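Flagellar biosynthesis protein FlhA (PDB 3MIX) takes part in exporting flagellar proteins through the flagellar type III secretion system, this piece being the cytosolic domain of a membrane protein. Local coordinates at residues 244-249 with 262-267; 51-56 with 91-96. All coordinates share one frame; numbering follows the deposited sequence.

Contact 1 of 2, residues 244-249 with 262-267; sequences FETLAD and EYTRQA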
# COMPACT_ATOMS: atom_id res chain seq x y z
N PHE A 244 -14.88 9.51 6.75
CA PHE A 244 -15.82 9.32 7.86
C PHE A 244 -17.27 9.76 7.58
O PHE A 244 -18.21 9.12 8.09
CB PHE A 244 -15.27 9.95 9.16
CG PHE A 244 -14.35 9.02 9.92
CD1 PHE A 244 -13.09 8.68 9.41
CD2 PHE A 244 -14.75 8.45 11.13
CE1 PHE A 244 -12.26 7.83 10.10
CE2 PHE A 244 -13.91 7.60 11.83
CZ PHE A 244 -12.68 7.28 11.32
N GLU A 245 -17.47 10.80 6.77
CA GLU A 245 -18.82 11.21 6.36
C GLU A 245 -19.47 10.08 5.53
O GLU A 245 -20.65 9.76 5.68
CB GLU A 245 -18.82 12.58 5.62
CG GLU A 245 -18.43 13.75 6.52
CD GLU A 245 -18.57 15.16 5.88
OE1 GLU A 245 -18.62 15.26 4.63
OE2 GLU A 245 -18.61 16.18 6.63
N THR A 246 -18.66 9.45 4.68
CA THR A 246 -19.13 8.31 3.89
C THR A 246 -19.45 7.11 4.80
O THR A 246 -20.50 6.48 4.67
CB THR A 246 -18.09 7.88 2.80
OG1 THR A 246 -17.59 9.04 2.12
CG2 THR A 246 -18.72 6.95 1.80
N LEU A 247 -18.56 6.85 5.75
CA LEU A 247 -18.81 5.79 6.72
C LEU A 247 -20.06 6.07 7.55
O LEU A 247 -20.79 5.13 7.85
CB LEU A 247 -17.60 5.54 7.63
CG LEU A 247 -16.32 5.05 6.92
CD1 LEU A 247 -15.17 4.85 7.95
CD2 LEU A 247 -16.56 3.77 6.05
N ALA A 248 -20.29 7.34 7.93
CA ALA A 248 -21.47 7.70 8.70
C ALA A 248 -22.74 7.43 7.89
O ALA A 248 -23.69 6.90 8.41
CB ALA A 248 -21.43 9.16 9.15
N ASP A 249 -22.69 7.77 6.60
CA ASP A 249 -23.82 7.69 5.70
C ASP A 249 -24.20 6.26 5.35
O ASP A 249 -25.36 5.98 5.01
CB ASP A 249 -23.50 8.44 4.42
CG ASP A 249 -24.65 9.24 3.90
OD1 ASP A 249 -25.25 10.01 4.68
OD2 ASP A 249 -24.95 9.12 2.69
N GLU A 262 -15.89 0.65 -1.46
CA GLU A 262 -16.40 1.09 -2.77
C GLU A 262 -17.08 2.47 -2.65
O GLU A 262 -16.80 3.37 -3.43
CB GLU A 262 -17.32 0.04 -3.44
CG GLU A 262 -16.61 -1.26 -3.89
CD GLU A 262 -15.25 -1.03 -4.59
OE1 GLU A 262 -15.23 -0.58 -5.77
OE2 GLU A 262 -14.19 -1.33 -3.99
N TYR A 263 -17.92 2.66 -1.65
CA TYR A 263 -18.57 3.96 -1.42
C TYR A 263 -17.58 5.04 -1.08
O TYR A 263 -17.74 6.19 -1.49
CB TYR A 263 -19.62 3.88 -0.30
CG TYR A 263 -20.64 2.82 -0.50
CD1 TYR A 263 -21.28 2.66 -1.72
CD2 TYR A 263 -21.01 1.99 0.55
CE1 TYR A 263 -22.25 1.66 -1.91
CE2 TYR A 263 -21.96 0.98 0.38
CZ TYR A 263 -22.58 0.83 -0.84
OH TYR A 263 -23.53 -0.16 -0.99
N THR A 264 -16.57 4.69 -0.30
CA THR A 264 -15.54 5.66 0.09
C THR A 264 -14.71 6.08 -1.13
O THR A 264 -14.49 7.27 -1.34
CB THR A 264 -14.67 5.13 1.25
OG1 THR A 264 -15.51 4.82 2.38
CG2 THR A 264 -13.65 6.15 1.66
N ARG A 265 -14.24 5.11 -1.91
CA ARG A 265 -13.52 5.42 -3.15
C ARG A 265 -14.34 6.39 -4.04
O ARG A 265 -13.82 7.41 -4.50
CB ARG A 265 -13.19 4.14 -3.92
CG ARG A 265 -12.13 3.21 -3.25
CD ARG A 265 -12.01 1.89 -4.05
NE ARG A 265 -11.72 2.13 -5.47
CZ ARG A 265 -10.49 2.32 -5.95
NH1 ARG A 265 -9.43 2.25 -5.15
NH2 ARG A 265 -10.32 2.55 -7.24
N GLN A 266 -15.63 6.12 -4.23
CA GLN A 266 -16.51 7.02 -5.00
C GLN A 266 -16.55 8.42 -4.38
O GLN A 266 -16.40 9.44 -5.08
CB GLN A 266 -17.92 6.44 -5.12
CG GLN A 266 -18.84 7.22 -6.08
CD GLN A 266 -20.30 6.75 -6.04
OE1 GLN A 266 -21.21 7.51 -6.36
NE2 GLN A 266 -20.51 5.49 -5.65
N ALA A 267 -16.71 8.49 -3.06
CA ALA A 267 -16.73 9.79 -2.38
C ALA A 267 -15.43 10.56 -2.57
O ALA A 267 -15.41 11.79 -2.50
CB ALA A 267 -17.05 9.63 -0.90
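Thr246 meets Thr264 where two helical segments run past each other, their axes 9.2 Å apart at closest approach and their N-to-C directions 136° apart, a steeply inclined antiparallel pairing. The nearest CA atoms belong to two beta-branched threonines, Thr246 CA and Thr264 CA, 5.9 Å apart. Thr246 has the largest share of the contact, and its two branches do different work. With CG2 anti to the backbone N (chi1 measured to OG1 is -46°), the methyl is turned onto the turn of the second helix that holds Tyr263 and Thr264: Thr246 CG2 lies 3.5 Å from Tyr263 O and 3.8 Å from Tyr263 CB. On the other branch, Thr246 OG1 sits 3.1 Å from Ala267 CB, a close van der Waals contact of hydroxyl oxygen and methyl, not a hydrogen bond. The polar need of OG1 is met within its own helix, at Thr242 O, and Thr264 OG1 is likewise bonded to Leu260 O. Both hydroxyls are thus occupied by carbonyls one turn back, which lets the threonines pack at a buried interface without a hydrogen bond between the segments. Beside them Leu247 CD2 comes to 4.0 Å from Thr264 OG1, the two side chains crossing at a slant. The phenol of Tyr263 leads away from this interface and stacks on Tyr250. Only 167 Å² is buried in all, consistent with a compact touch at one crossing. The contact joins helix 240-250 to helix 257-267 after a short connection, an antiparallel, obliquely crossed alpha-alpha hairpin in the helical part of the FlhA cytosolic domain.

Contact 2 of 2, residues 51-56 with 91-96; sequences FEFGYG and VRIRDN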
# COMPACT_ATOMS: atom_id res chain seq x y z
N PHE A 51 14.73 -2.75 10.40
CA PHE A 51 15.82 -2.55 9.48
C PHE A 51 17.07 -3.15 10.10
O PHE A 51 17.51 -2.73 11.18
CB PHE A 51 16.02 -1.06 9.19
CG PHE A 51 17.13 -0.77 8.23
CD1 PHE A 51 16.91 -0.82 6.85
CD2 PHE A 51 18.39 -0.43 8.69
CE1 PHE A 51 17.93 -0.55 5.96
CE2 PHE A 51 19.42 -0.16 7.78
CZ PHE A 51 19.19 -0.22 6.43
N GLU A 52 17.62 -4.16 9.41
CA GLU A 52 18.76 -4.93 9.84
C GLU A 52 19.92 -4.78 8.88
O GLU A 52 19.74 -4.77 7.66
CB GLU A 52 18.38 -6.40 9.93
CG GLU A 52 17.33 -6.70 10.98
CD GLU A 52 17.08 -8.19 11.15
OE1 GLU A 52 17.72 -9.01 10.46
OE2 GLU A 52 16.20 -8.54 11.99
N PHE A 53 21.12 -4.69 9.44
CA PHE A 53 22.34 -4.43 8.66
C PHE A 53 23.55 -5.21 9.18
O PHE A 53 23.64 -5.55 10.36
CB PHE A 53 22.65 -2.94 8.65
CG PHE A 53 22.70 -2.33 10.03
CD1 PHE A 53 21.52 -1.96 10.69
CD2 PHE A 53 23.91 -2.13 10.67
CE1 PHE A 53 21.56 -1.40 11.96
CE2 PHE A 53 23.97 -1.58 11.94
CZ PHE A 53 22.79 -1.21 12.59
N GLY A 54 24.49 -5.50 8.28
CA GLY A 54 25.78 -6.08 8.66
C GLY A 54 26.67 -5.00 9.26
O GLY A 54 26.31 -3.81 9.26
N TYR A 55 27.84 -5.41 9.75
CA TYR A 55 28.70 -4.52 10.53
C TYR A 55 29.30 -3.38 9.71
O TYR A 55 29.60 -2.32 10.27
CB TYR A 55 29.79 -5.31 11.28
CG TYR A 55 30.89 -5.90 10.41
CD1 TYR A 55 31.93 -5.09 9.92
CD2 TYR A 55 30.90 -7.26 10.08
CE1 TYR A 55 32.94 -5.63 9.13
CE2 TYR A 55 31.91 -7.80 9.29
CZ TYR A 55 32.93 -6.98 8.81
OH TYR A 55 33.94 -7.51 8.03
N GLY A 56 29.45 -3.59 8.41
CA GLY A 56 29.90 -2.53 7.50
C GLY A 56 28.97 -1.33 7.45
O GLY A 56 29.40 -0.23 7.08
N VAL A 91 10.72 2.58 13.81
CA VAL A 91 11.52 1.56 13.12
C VAL A 91 12.54 0.94 14.06
O VAL A 91 13.25 1.65 14.78
CB VAL A 91 12.23 2.07 11.84
CG1 VAL A 91 12.98 0.92 11.19
CG2 VAL A 91 11.20 2.65 10.83
N ARG A 92 12.58 -0.38 14.08
CA ARG A 92 13.54 -1.08 14.91
C ARG A 92 14.83 -1.25 14.10
O ARG A 92 14.82 -1.75 12.98
CB ARG A 92 12.96 -2.42 15.36
CG ARG A 92 13.46 -2.87 16.71
CD ARG A 92 14.50 -3.97 16.59
NE ARG A 92 13.92 -5.30 16.71
CZ ARG A 92 14.14 -6.13 17.73
NH1 ARG A 92 14.94 -5.78 18.73
NH2 ARG A 92 13.54 -7.32 17.75
N ILE A 93 15.93 -0.82 14.69
CA ILE A 93 17.22 -0.85 14.01
C ILE A 93 18.24 -1.78 14.73
O ILE A 93 18.61 -1.53 15.87
CB ILE A 93 17.71 0.61 13.82
CG1 ILE A 93 16.76 1.33 12.83
CG2 ILE A 93 19.18 0.69 13.39
CD1 ILE A 93 16.76 2.84 12.96
N ARG A 94 18.65 -2.85 14.05
CA ARG A 94 19.56 -3.87 14.61
C ARG A 94 20.72 -4.19 13.67
O ARG A 94 20.51 -4.52 12.50
CB ARG A 94 18.85 -5.21 14.79
CG ARG A 94 17.89 -5.33 15.94
CD ARG A 94 17.83 -6.78 16.46
NE ARG A 94 17.40 -7.75 15.45
CZ ARG A 94 18.04 -8.89 15.17
NH1 ARG A 94 19.16 -9.23 15.83
NH2 ARG A 94 17.56 -9.70 14.24
N ASP A 95 21.95 -4.17 14.19
CA ASP A 95 23.04 -4.83 13.48
C ASP A 95 22.78 -6.33 13.50
O ASP A 95 22.26 -6.88 14.48
CB ASP A 95 24.42 -4.49 14.06
CG ASP A 95 24.48 -4.64 15.56
OD1 ASP A 95 24.08 -3.68 16.26
OD2 ASP A 95 24.94 -5.70 16.03
N ASN A 96 23.10 -6.99 12.38
CA ASN A 96 22.94 -8.43 12.28
C ASN A 96 24.17 -9.11 11.67
O ASN A 96 24.50 -8.92 10.50
CB ASN A 96 21.65 -8.79 11.51
CG ASN A 96 21.28 -10.26 11.63
OD1 ASN A 96 22.06 -11.07 12.13
ND2 ASN A 96 20.08 -10.60 11.18
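Phe51 pairs with Ile93 at the start of a parallel strand contact in which the segment axes lie 4.9 Å apart and run nearly parallel. Phe51 N donates to Arg92 O at 2.8 Å, nearly straight at 171°, and Phe51 O receives Arg94 N. Phe51 CB rests near Val91 CG1, while CG, anti to the backbone N, swings the ring off toward Val174 and Ile178 of helix 170-189. Glu52, on the other face, lies alongside Arg94. Its chain, extended beyond CG, brings the carboxylate to two donors, both on one side of its plane: Arg94 NH2 forms a salt bridge to Glu52 OE2 at 2.9 Å, and Asn96 ND2 bonds Glu52 OE1 at 2.9 Å. The carboxylate plane stands 83° from the guanidinium plane, so the salt bridge is not the flat two-pronged kind. Asn96 OD1 bonds Ala98 N, which probably helps hold the amide in place. Without the carboxylate, as with an alanine here, Arg94 NH2 and Asn96 ND2 would probably lose these mates and turn more freely. Phe53 returns to the face of Phe51, and Phe53 N bonds Arg94 O at 3.1 Å. A chi1 of 52° folds the ring back across the neighbouring strand: Asp95 CA makes a CH-pi contact over one face, 3.8 Å from the Phe53 ring centroid, and Ile93 CG2 meets the edge at 3.5 Å from Phe53 CE1. Phe53 O then accepts Asn96 N, and Gly54 CA passes Asn96 O where the pairing ends. With helix 69-84 between the paired strands and packed on the Phe51 face through Leu69, Leu70 and Ile73, this is a beta-alpha-beta crossover at the edge of a mixed four-stranded sheet.

Overall arrangement
From the N terminus, contact 2 comes first: strand 49-53 leads through helices 58-62 and 69-84 to strand 92-95, closing a loop with 34 residues between its segments. Strands 103-108 and 111-117 then complete the mixed sheet. The chain continues through helices 170-189 to 220-232 before contact 1 opens on helix 240-250, and a six-residue link, 251-256, turns it back into helix 257-267. The two loops are in series, neither nested nor crossed. The centres of contact 1 and contact 2 lie about 41 Å apart, on opposite sides of the chain's centre. The nearest atoms of contact 1 and contact 2 are about 24 Å apart. Contact 2 ties neighbouring strands in the N-terminal sheet, contact 1 two helices of the later helical part.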